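Local atomic coordinates of lipoate-protein ligase 1 (PDB entry 5T8U), a protein that belongs to the lipoate-protein ligase family, with a lipoyl protein ligase A/B catalytic domain followed by a smaller C-terminal domain, and holds lipoic acid in this model. Residues 38-43 / 49-54; 26-31 / 244-249. One frame throughout, in Å; residues are numbered along the deposited sequence.

Interaction 1 (38-43 / 49-54)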
ATOM      1  N   ASP A  38      20.016  -5.720  -0.028  1.00 82.92           N
ATOM      2  CA  ASP A  38      21.210  -5.023  -0.483  1.00 84.67           C
ATOM      3  C   ASP A  38      21.269  -3.571  -0.034  1.00 83.78           C
ATOM      4  O   ASP A  38      22.210  -2.861  -0.411  1.00 85.54           O
ATOM      5  CB  ASP A  38      21.301  -5.075  -2.011  1.00 86.14           C
ATOM      6  CG  ASP A  38      21.569  -6.469  -2.528  1.00 89.00           C
ATOM      7  OD1 ASP A  38      22.285  -7.227  -1.842  1.00 89.82           O
ATOM      8  OD2 ASP A  38      21.067  -6.805  -3.621  1.00 88.99           O
ATOM      9  N   LEU A  39      20.306  -3.107   0.764  1.00 81.31           N
ATOM     10  CA  LEU A  39      20.208  -1.677   1.034  1.00 79.87           C
ATOM     11  C   LEU A  39      21.480  -1.133   1.675  1.00 80.05           C
ATOM     12  O   LEU A  39      21.897  -0.008   1.378  1.00 81.66           O
ATOM     13  CB  LEU A  39      18.995  -1.389   1.916  1.00 76.73           C
ATOM     14  CG  LEU A  39      17.638  -1.372   1.207  1.00 75.81           C
ATOM     15  CD1 LEU A  39      16.519  -1.173   2.212  1.00 74.33           C
ATOM     16  CD2 LEU A  39      17.579  -0.293   0.132  1.00 75.47           C
ATOM     17  N   LEU A  40      22.119  -1.915   2.550  1.00 76.72           N
ATOM     18  CA  LEU A  40      23.318  -1.423   3.222  1.00 76.94           C
ATOM     19  C   LEU A  40      24.399  -1.003   2.235  1.00 78.77           C
ATOM     20  O   LEU A  40      25.256  -0.186   2.589  1.00 77.42           O
ATOM     21  CB  LEU A  40      23.871  -2.484   4.174  1.00 79.37           C
ATOM     22  CG  LEU A  40      22.970  -2.885   5.345  1.00 78.68           C
ATOM     23  CD1 LEU A  40      23.652  -3.945   6.193  1.00 79.42           C
ATOM     24  CD2 LEU A  40      22.594  -1.683   6.201  1.00 78.49           C
ATOM     25  N   LYS A  41      24.385  -1.538   1.011  1.00 84.84           N
ATOM     26  CA  LYS A  41      25.338  -1.091   0.002  1.00 87.72           C
ATOM     27  C   LYS A  41      24.848   0.167  -0.705  1.00 86.09           C
ATOM     28  O   LYS A  41      25.644   1.068  -0.992  1.00 87.63           O
ATOM     29  CB  LYS A  41      25.598  -2.203  -1.012  1.00 92.00           C
ATOM     30  CG  LYS A  41      26.620  -1.828  -2.078  1.00 95.62           C
ATOM     31  CD  LYS A  41      26.889  -2.975  -3.037  1.00 98.46           C
ATOM     32  CE  LYS A  41      27.900  -2.575  -4.104  1.00101.82           C
ATOM     33  NZ  LYS A  41      28.169  -3.675  -5.072  1.00104.77           N
ATOM     34  N   TYR A  42      23.547   0.249  -0.995  1.00 84.78           N
ATOM     35  CA  TYR A  42      23.011   1.455  -1.617  1.00 84.55           C
ATOM     36  C   TYR A  42      23.063   2.629  -0.651  1.00 83.75           C
ATOM     37  O   TYR A  42      23.423   3.746  -1.040  1.00 84.94           O
ATOM     38  CB  TYR A  42      21.590   1.198  -2.116  1.00 83.16           C
ATOM     39  CG  TYR A  42      21.575   0.348  -3.365  1.00 84.93           C
ATOM     40  CD1 TYR A  42      21.660   0.929  -4.623  1.00 86.91           C
ATOM     41  CD2 TYR A  42      21.507  -1.036  -3.286  1.00 86.61           C
ATOM     42  CE1 TYR A  42      21.661   0.157  -5.770  1.00 89.08           C
ATOM     43  CE2 TYR A  42      21.506  -1.817  -4.427  1.00 88.64           C
ATOM     44  CZ  TYR A  42      21.583  -1.216  -5.666  1.00 89.54           C
ATOM     45  OH  TYR A  42      21.583  -1.988  -6.804  1.00 91.97           O
ATOM     46  N   LEU A  43      22.710   2.400   0.611  1.00 83.60           N
ATOM     47  CA  LEU A  43      23.201   3.273   1.660  1.00 84.73           C
ATOM     48  C   LEU A  43      24.711   3.096   1.778  1.00 87.31           C
ATOM     49  O   LEU A  43      25.267   2.057   1.412  1.00 94.26           O
ATOM     50  CB  LEU A  43      22.526   2.961   2.996  1.00 80.55           C
ATOM     51  CG  LEU A  43      20.996   2.939   3.031  1.00 75.52           C
ATOM     52  CD1 LEU A  43      20.517   2.586   4.433  1.00 73.98           C
ATOM     53  CD2 LEU A  43      20.411   4.269   2.582  1.00 73.35           C
ATOM     54  N   GLU A  49      28.004  -6.890   4.128  1.00123.13           N
ATOM     55  CA  GLU A  49      26.872  -7.444   4.859  1.00123.89           C
ATOM     56  C   GLU A  49      25.558  -7.127   4.158  1.00119.11           C
ATOM     57  O   GLU A  49      25.350  -6.018   3.659  1.00120.89           O
ATOM     58  CB  GLU A  49      26.843  -6.900   6.289  1.00123.39           C
ATOM     59  CG  GLU A  49      27.857  -7.543   7.224  1.00125.94           C
ATOM     60  CD  GLU A  49      27.615  -7.186   8.680  1.00125.94           C
ATOM     61  OE1 GLU A  49      26.585  -6.543   8.975  1.00123.82           O
ATOM     62  OE2 GLU A  49      28.454  -7.551   9.531  1.00127.68           O
ATOM     63  N   LYS A  50      24.675  -8.119   4.121  1.00108.25           N
ATOM     64  CA  LYS A  50      23.371  -7.998   3.492  1.00101.99           C
ATOM     65  C   LYS A  50      22.294  -7.896   4.565  1.00 94.01           C
ATOM     66  O   LYS A  50      22.430  -8.444   5.662  1.00 97.29           O
ATOM     67  CB  LYS A  50      23.106  -9.187   2.567  1.00103.35           C
ATOM     68  CG  LYS A  50      24.088  -9.253   1.401  1.00105.36           C
ATOM     69  CD  LYS A  50      24.256 -10.661   0.850  1.00108.20           C
ATOM     70  CE  LYS A  50      25.703 -10.938   0.454  1.00111.14           C
ATOM     71  NZ  LYS A  50      26.120 -10.220  -0.783  1.00111.94           N
ATOM     72  N   PHE A  51      21.218  -7.192   4.230  0.86 77.04           N
ATOM     73  CA  PHE A  51      20.285  -6.696   5.230  0.86 68.97           C
ATOM     74  C   PHE A  51      19.118  -7.653   5.433  0.86 70.29           C
ATOM     75  O   PHE A  51      18.631  -8.275   4.486  0.86 67.92           O
ATOM     76  CB  PHE A  51      19.770  -5.318   4.814  0.86 64.96           C
ATOM     77  CG  PHE A  51      19.110  -4.557   5.923  0.86 61.65           C
ATOM     78  CD1 PHE A  51      19.828  -4.173   7.043  0.86 61.03           C
ATOM     79  CD2 PHE A  51      17.775  -4.209   5.838  0.86 60.47           C
ATOM     80  CE1 PHE A  51      19.220  -3.466   8.061  0.86 60.41           C
ATOM     81  CE2 PHE A  51      17.165  -3.505   6.851  0.86 58.54           C
ATOM     82  CZ  PHE A  51      17.887  -3.130   7.962  0.86 58.42           C
ATOM     83  N   ASN A  52      18.675  -7.759   6.689  1.00 80.17           N
ATOM     84  CA  ASN A  52      17.552  -8.627   7.028  1.00 81.91           C
ATOM     85  C   ASN A  52      16.727  -8.077   8.186  1.00 76.43           C
ATOM     86  O   ASN A  52      15.901  -8.817   8.735  1.00 76.89           O
ATOM     87  CB  ASN A  52      18.069 -10.034   7.375  1.00 86.86           C
ATOM     88  CG  ASN A  52      16.965 -11.069   7.431  1.00 90.56           C
ATOM     89  OD1 ASN A  52      15.870 -10.856   6.908  1.00 92.68           O
ATOM     90  ND2 ASN A  52      17.248 -12.202   8.065  1.00 92.04           N
ATOM     91  N   GLU A  53      16.904  -6.821   8.571  1.00 67.77           N
ATOM     92  CA  GLU A  53      16.312  -6.250   9.770  1.00 63.57           C
ATOM     93  C   GLU A  53      15.145  -5.341   9.416  1.00 57.63           C
ATOM     94  O   GLU A  53      14.916  -5.019   8.246  1.00 54.14           O
ATOM     95  CB  GLU A  53      17.377  -5.474  10.549  1.00 65.09           C
ATOM     96  CG  GLU A  53      18.503  -6.329  11.096  1.00 68.04           C
ATOM     97  CD  GLU A  53      18.064  -7.208  12.248  1.00 70.28           C
ATOM     98  OE1 GLU A  53      17.813  -8.410  12.019  1.00 71.53           O
ATOM     99  OE2 GLU A  53      17.963  -6.695  13.383  1.00 70.40           O
ATOM    100  N   PRO A  54      14.373  -4.901  10.411  1.00 56.23           N
ATOM    101  CA  PRO A  54      13.217  -4.045  10.122  1.00 54.87           C
ATOM    102  C   PRO A  54      13.620  -2.692   9.553  1.00 55.57           C
ATOM    103  O   PRO A  54      14.713  -2.181   9.808  1.00 53.00           O
ATOM    104  CB  PRO A  54      12.540  -3.884  11.490  1.00 54.85           C
ATOM    105  CG  PRO A  54      13.052  -5.013  12.317  1.00 55.80           C
ATOM    106  CD  PRO A  54      14.442  -5.260  11.839  1.00 56.79           C
TER
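Glu49, an exposed residue, meets Leu40 through its backbone: its carbonyl O lies 3.7 Å from Leu40 CD1. Next comes Lys50, whose aliphatic stem passes Asp38, with CG 4.2 Å from OD1 of that aspartate. The charged ends do not meet, for Lys50 NZ stays 5.0 Å from Asp38 OD1, and any attraction between them is probably modest.

Phe51 carries the apolar part. Its CG is anti to the backbone N (chi1 -164°), which carries the ring off the extended chain toward helix 39-42, and the Leu40 side chain crosses it at about a right angle. Leu40 CG lies 3.8 Å from Phe51 CD1, and both methyls pack against the same ring carbon. Beyond the contact, Phe51 also touches Leu13 of strand 13-17, and its carbonyl O accepts a hydrogen bond from Asn37 ND2. Glu53 N, two residues on, sits 3.7 Å above the plane of the Phe51 ring, over its centre.

A branched leucine and a flat, buried phenylalanine suit this junction between the short helix 39-42 and the chain leading into strand 55-59. Across these segments the chemistry is that of dispersion and hydrophobic burial, with the charged residues Asp38, Glu49 and Lys50 adding smaller contacts around it.

Interaction 2 (26-31 / 244-249); sequences LSLENF and HYIDQN
The type I beta turn from Ile246 to Asn249, which follows edge strand 244-245 of the large mixed sheet, meets helix 22-34 of the catalytic domain through a single leucine. Leu28 points at the turn, and its two methyls divide the work. CD2 lies 4.1 Å from Ile246 CD1 and equally far from the carbonyl O of Ile246, whereas CD1 reaches the backbone of the next residue, 4.2 Å from Asp247 CA. The Leu28 and Ile246 side chains run antiparallel to one another, with Leu28 CD2 and Ile246 CD1 as their closest atoms.

Ile246 has CG1 between its backbone N and carbonyl carbon (chi1 58°), and from there the CD1 methyl extends to Leu28. Both residues are buried, and their branched hydrocarbon side chains suit a place where only van der Waals packing joins helix to turn. Asp247 offers chiefly its backbone here; its carboxylate is turned off from the helix, as befits a charged group beside an apolar patch. The turn is closed by Asn249 N donating to Ile246 O at 3.0 Å. Asn249 then stands at the N-cap of helix 250-253, where its OD1 makes a weak hydrogen bond to Ile252 N; a short amide side chain suits such a place.

Ile252 of that helix packs against both Leu28 and Ile246, and Leu28 also touches Phe258 of helix 256-266 and Ser17 of strand 13-17. Helix 22-34 thus packs beside strand 13-17 and the turn after edge strand 244-245, and against helices 250-253 and 256-266.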
ATOM      1  N   LEU A  26       7.026   7.007  -4.234  0.93 60.29           N
ATOM      2  CA  LEU A  26       6.633   5.644  -4.575  0.93 58.86           C
ATOM      3  C   LEU A  26       7.774   4.896  -5.252  0.93 60.25           C
ATOM      4  O   LEU A  26       7.941   3.689  -5.036  0.93 60.18           O
ATOM      5  CB  LEU A  26       5.393   5.657  -5.470  0.93 59.36           C
ATOM      6  CG  LEU A  26       4.060   5.949  -4.774  0.93 58.79           C
ATOM      7  CD1 LEU A  26       2.969   6.206  -5.801  0.93 60.01           C
ATOM      8  CD2 LEU A  26       3.657   4.804  -3.855  0.93 57.51           C
ATOM      9  N   SER A  27       8.573   5.593  -6.065  0.96 61.08           N
ATOM     10  CA  SER A  27       9.741   4.961  -6.668  0.96 59.66           C
ATOM     11  C   SER A  27      10.775   4.601  -5.607  0.96 59.19           C
ATOM     12  O   SER A  27      11.391   3.530  -5.671  0.96 55.99           O
ATOM     13  CB  SER A  27      10.350   5.883  -7.724  0.96 59.44           C
ATOM     14  OG  SER A  27       9.385   6.237  -8.699  0.96 60.02           O
ATOM     15  N   LEU A  28      10.983   5.484  -4.627  1.00 63.69           N
ATOM     16  CA  LEU A  28      11.851   5.150  -3.501  1.00 66.04           C
ATOM     17  C   LEU A  28      11.354   3.900  -2.786  1.00 65.85           C
ATOM     18  O   LEU A  28      12.118   2.960  -2.545  1.00 67.25           O
ATOM     19  CB  LEU A  28      11.924   6.326  -2.526  1.00 65.63           C
ATOM     20  CG  LEU A  28      12.734   7.548  -2.959  1.00 66.76           C
ATOM     21  CD1 LEU A  28      12.484   8.708  -2.007  1.00 66.23           C
ATOM     22  CD2 LEU A  28      14.221   7.225  -3.022  1.00 66.50           C
ATOM     23  N   GLU A  29      10.067   3.880  -2.434  1.00 62.26           N
ATOM     24  CA  GLU A  29       9.483   2.733  -1.746  1.00 60.76           C
ATOM     25  C   GLU A  29       9.709   1.446  -2.530  1.00 60.46           C
ATOM     26  O   GLU A  29      10.165   0.436  -1.979  1.00 59.96           O
ATOM     27  CB  GLU A  29       7.990   2.984  -1.535  1.00 61.55           C
ATOM     28  CG  GLU A  29       7.273   1.921  -0.734  1.00 63.04           C
ATOM     29  CD  GLU A  29       5.782   2.175  -0.657  1.00 63.62           C
ATOM     30  OE1 GLU A  29       5.184   2.519  -1.699  1.00 63.59           O
ATOM     31  OE2 GLU A  29       5.210   2.045   0.444  1.00 63.86           O
ATOM     32  N   ASN A  30       9.390   1.465  -3.828  1.00 60.46           N
ATOM     33  CA  ASN A  30       9.567   0.270  -4.645  1.00 60.85           C
ATOM     34  C   ASN A  30      11.032  -0.133  -4.732  1.00 60.19           C
ATOM     35  O   ASN A  30      11.343  -1.327  -4.802  1.00 60.84           O
ATOM     36  CB  ASN A  30       8.998   0.503  -6.044  1.00 61.93           C
ATOM     37  CG  ASN A  30       8.825  -0.788  -6.821  1.00 62.47           C
ATOM     38  OD1 ASN A  30       8.635  -1.855  -6.238  1.00 61.83           O
ATOM     39  ND2 ASN A  30       8.892  -0.696  -8.144  1.00 63.35           N
ATOM     40  N   PHE A  31      11.945   0.841  -4.728  1.00 61.23           N
ATOM     41  CA  PHE A  31      13.365   0.511  -4.776  1.00 61.86           C
ATOM     42  C   PHE A  31      13.819  -0.134  -3.474  1.00 61.95           C
ATOM     43  O   PHE A  31      14.666  -1.034  -3.482  1.00 64.46           O
ATOM     44  CB  PHE A  31      14.188   1.764  -5.069  1.00 61.84           C
ATOM     45  CG  PHE A  31      15.633   1.480  -5.365  1.00 62.91           C
ATOM     46  CD1 PHE A  31      16.080   1.385  -6.671  1.00 64.47           C
ATOM     47  CD2 PHE A  31      16.541   1.297  -4.335  1.00 62.42           C
ATOM     48  CE1 PHE A  31      17.407   1.119  -6.945  1.00 65.81           C
ATOM     49  CE2 PHE A  31      17.867   1.031  -4.605  1.00 64.29           C
ATOM     50  CZ  PHE A  31      18.301   0.942  -5.910  1.00 66.11           C
ATOM     51  N   HIS A 244      18.296   8.149   8.312  1.00 59.60           N
ATOM     52  CA  HIS A 244      18.911   8.292   7.002  1.00 59.94           C
ATOM     53  C   HIS A 244      17.987   9.061   6.065  1.00 61.48           C
ATOM     54  O   HIS A 244      16.761   8.949   6.139  1.00 61.39           O
ATOM     55  CB  HIS A 244      19.238   6.925   6.396  1.00 58.97           C
ATOM     56  CG  HIS A 244      20.403   6.240   7.038  1.00 59.99           C
ATOM     57  ND1 HIS A 244      20.315   5.607   8.261  1.00 59.95           N
ATOM     58  CD2 HIS A 244      21.683   6.086   6.628  1.00 61.82           C
ATOM     59  CE1 HIS A 244      21.491   5.094   8.574  1.00 61.64           C
ATOM     60  NE2 HIS A 244      22.339   5.372   7.600  1.00 62.75           N
ATOM     61  N   TYR A 245      18.594   9.850   5.180  1.00 64.82           N
ATOM     62  CA  TYR A 245      17.875  10.636   4.183  1.00 66.25           C
ATOM     63  C   TYR A 245      18.256  10.122   2.802  1.00 66.72           C
ATOM     64  O   TYR A 245      19.430  10.171   2.420  1.00 69.73           O
ATOM     65  CB  TYR A 245      18.198  12.125   4.330  1.00 65.93           C
ATOM     66  CG  TYR A 245      17.708  12.714   5.636  1.00 64.90           C
ATOM     67  CD1 TYR A 245      16.526  13.437   5.693  1.00 64.91           C
ATOM     68  CD2 TYR A 245      18.422  12.533   6.815  1.00 65.66           C
ATOM     69  CE1 TYR A 245      16.069  13.971   6.885  1.00 64.84           C
ATOM     70  CE2 TYR A 245      17.974  13.063   8.011  1.00 65.15           C
ATOM     71  CZ  TYR A 245      16.797  13.780   8.041  1.00 64.96           C
ATOM     72  OH  TYR A 245      16.350  14.309   9.231  1.00 64.19           O
ATOM     73  N   ILE A 246      17.264   9.639   2.055  1.00 60.35           N
ATOM     74  CA  ILE A 246      17.514   8.915   0.815  1.00 60.45           C
ATOM     75  C   ILE A 246      17.029   9.661  -0.422  1.00 64.91           C
ATOM     76  O   ILE A 246      17.440   9.302  -1.537  1.00 67.06           O
ATOM     77  CB  ILE A 246      16.886   7.507   0.861  1.00 59.54           C
ATOM     78  CG1 ILE A 246      15.377   7.598   1.122  1.00 56.48           C
ATOM     79  CG2 ILE A 246      17.568   6.664   1.931  1.00 59.50           C
ATOM     80  CD1 ILE A 246      14.645   6.281   0.970  1.00 56.40           C
ATOM     81  N   ASP A 247      16.178  10.677  -0.275  1.00 70.59           N
ATOM     82  CA  ASP A 247      15.667  11.385  -1.444  1.00 74.59           C
ATOM     83  C   ASP A 247      16.773  12.028  -2.273  1.00 77.29           C
ATOM     84  O   ASP A 247      16.514  12.424  -3.416  1.00 78.86           O
ATOM     85  CB  ASP A 247      14.649  12.444  -1.018  1.00 75.86           C
ATOM     86  CG  ASP A 247      15.219  13.436  -0.027  1.00 76.70           C
ATOM     87  OD1 ASP A 247      16.087  13.042   0.777  1.00 77.57           O
ATOM     88  OD2 ASP A 247      14.794  14.610  -0.053  1.00 77.84           O
ATOM     89  N   GLN A 248      17.987  12.141  -1.734  1.00 77.56           N
ATOM     90  CA  GLN A 248      19.127  12.661  -2.474  1.00 79.00           C
ATOM     91  C   GLN A 248      20.271  11.664  -2.579  1.00 76.75           C
ATOM     92  O   GLN A 248      21.310  11.998  -3.161  1.00 80.81           O
ATOM     93  CB  GLN A 248      19.630  13.958  -1.825  1.00 80.71           C
ATOM     94  CG  GLN A 248      19.001  15.211  -2.412  1.00 84.00           C
ATOM     95  CD  GLN A 248      18.928  16.352  -1.418  1.00 86.53           C
ATOM     96  OE1 GLN A 248      19.782  16.485  -0.541  1.00 87.45           O
ATOM     97  NE2 GLN A 248      17.898  17.181  -1.546  1.00 87.07           N
ATOM     98  N   ASN A 249      20.116  10.457  -2.041  1.00 65.96           N
ATOM     99  CA  ASN A 249      21.135   9.417  -2.166  1.00 64.70           C
ATOM    100  C   ASN A 249      21.223   9.003  -3.630  1.00 70.04           C
ATOM    101  O   ASN A 249      20.402   8.225  -4.121  1.00 69.95           O
ATOM    102  CB  ASN A 249      20.794   8.232  -1.269  1.00 62.55           C
ATOM    103  CG  ASN A 249      21.850   7.147  -1.309  1.00 63.36           C
ATOM    104  OD1 ASN A 249      22.396   6.834  -2.365  1.00 64.73           O
ATOM    105  ND2 ASN A 249      22.148   6.570  -0.152  1.00 62.84           N
TER

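In the fold
Following the chain from the N terminus, strand 13-17 leads into helix 22-34, which supplies the first half of interaction 2. Helix 39-42 comes next, and interaction 1 closes a short loop between it and residues 49-54, just ahead of strand 55-59. Interaction 2 closes only when the chain returns at 244-249, more than two hundred residues later, so interaction 1 is nested within its loop. The two also touch: Tyr42 O probably accepts a hydrogen bond from Asn249 ND2, the Tyr42 and Phe31 rings meet edge-to-face, and Leu43 packs on Ile246. Interaction 1 ties helix 39-42 to the lead-in of strand 55-59, and interaction 2 ties helix 22-34 to the turn after edge strand 244-245.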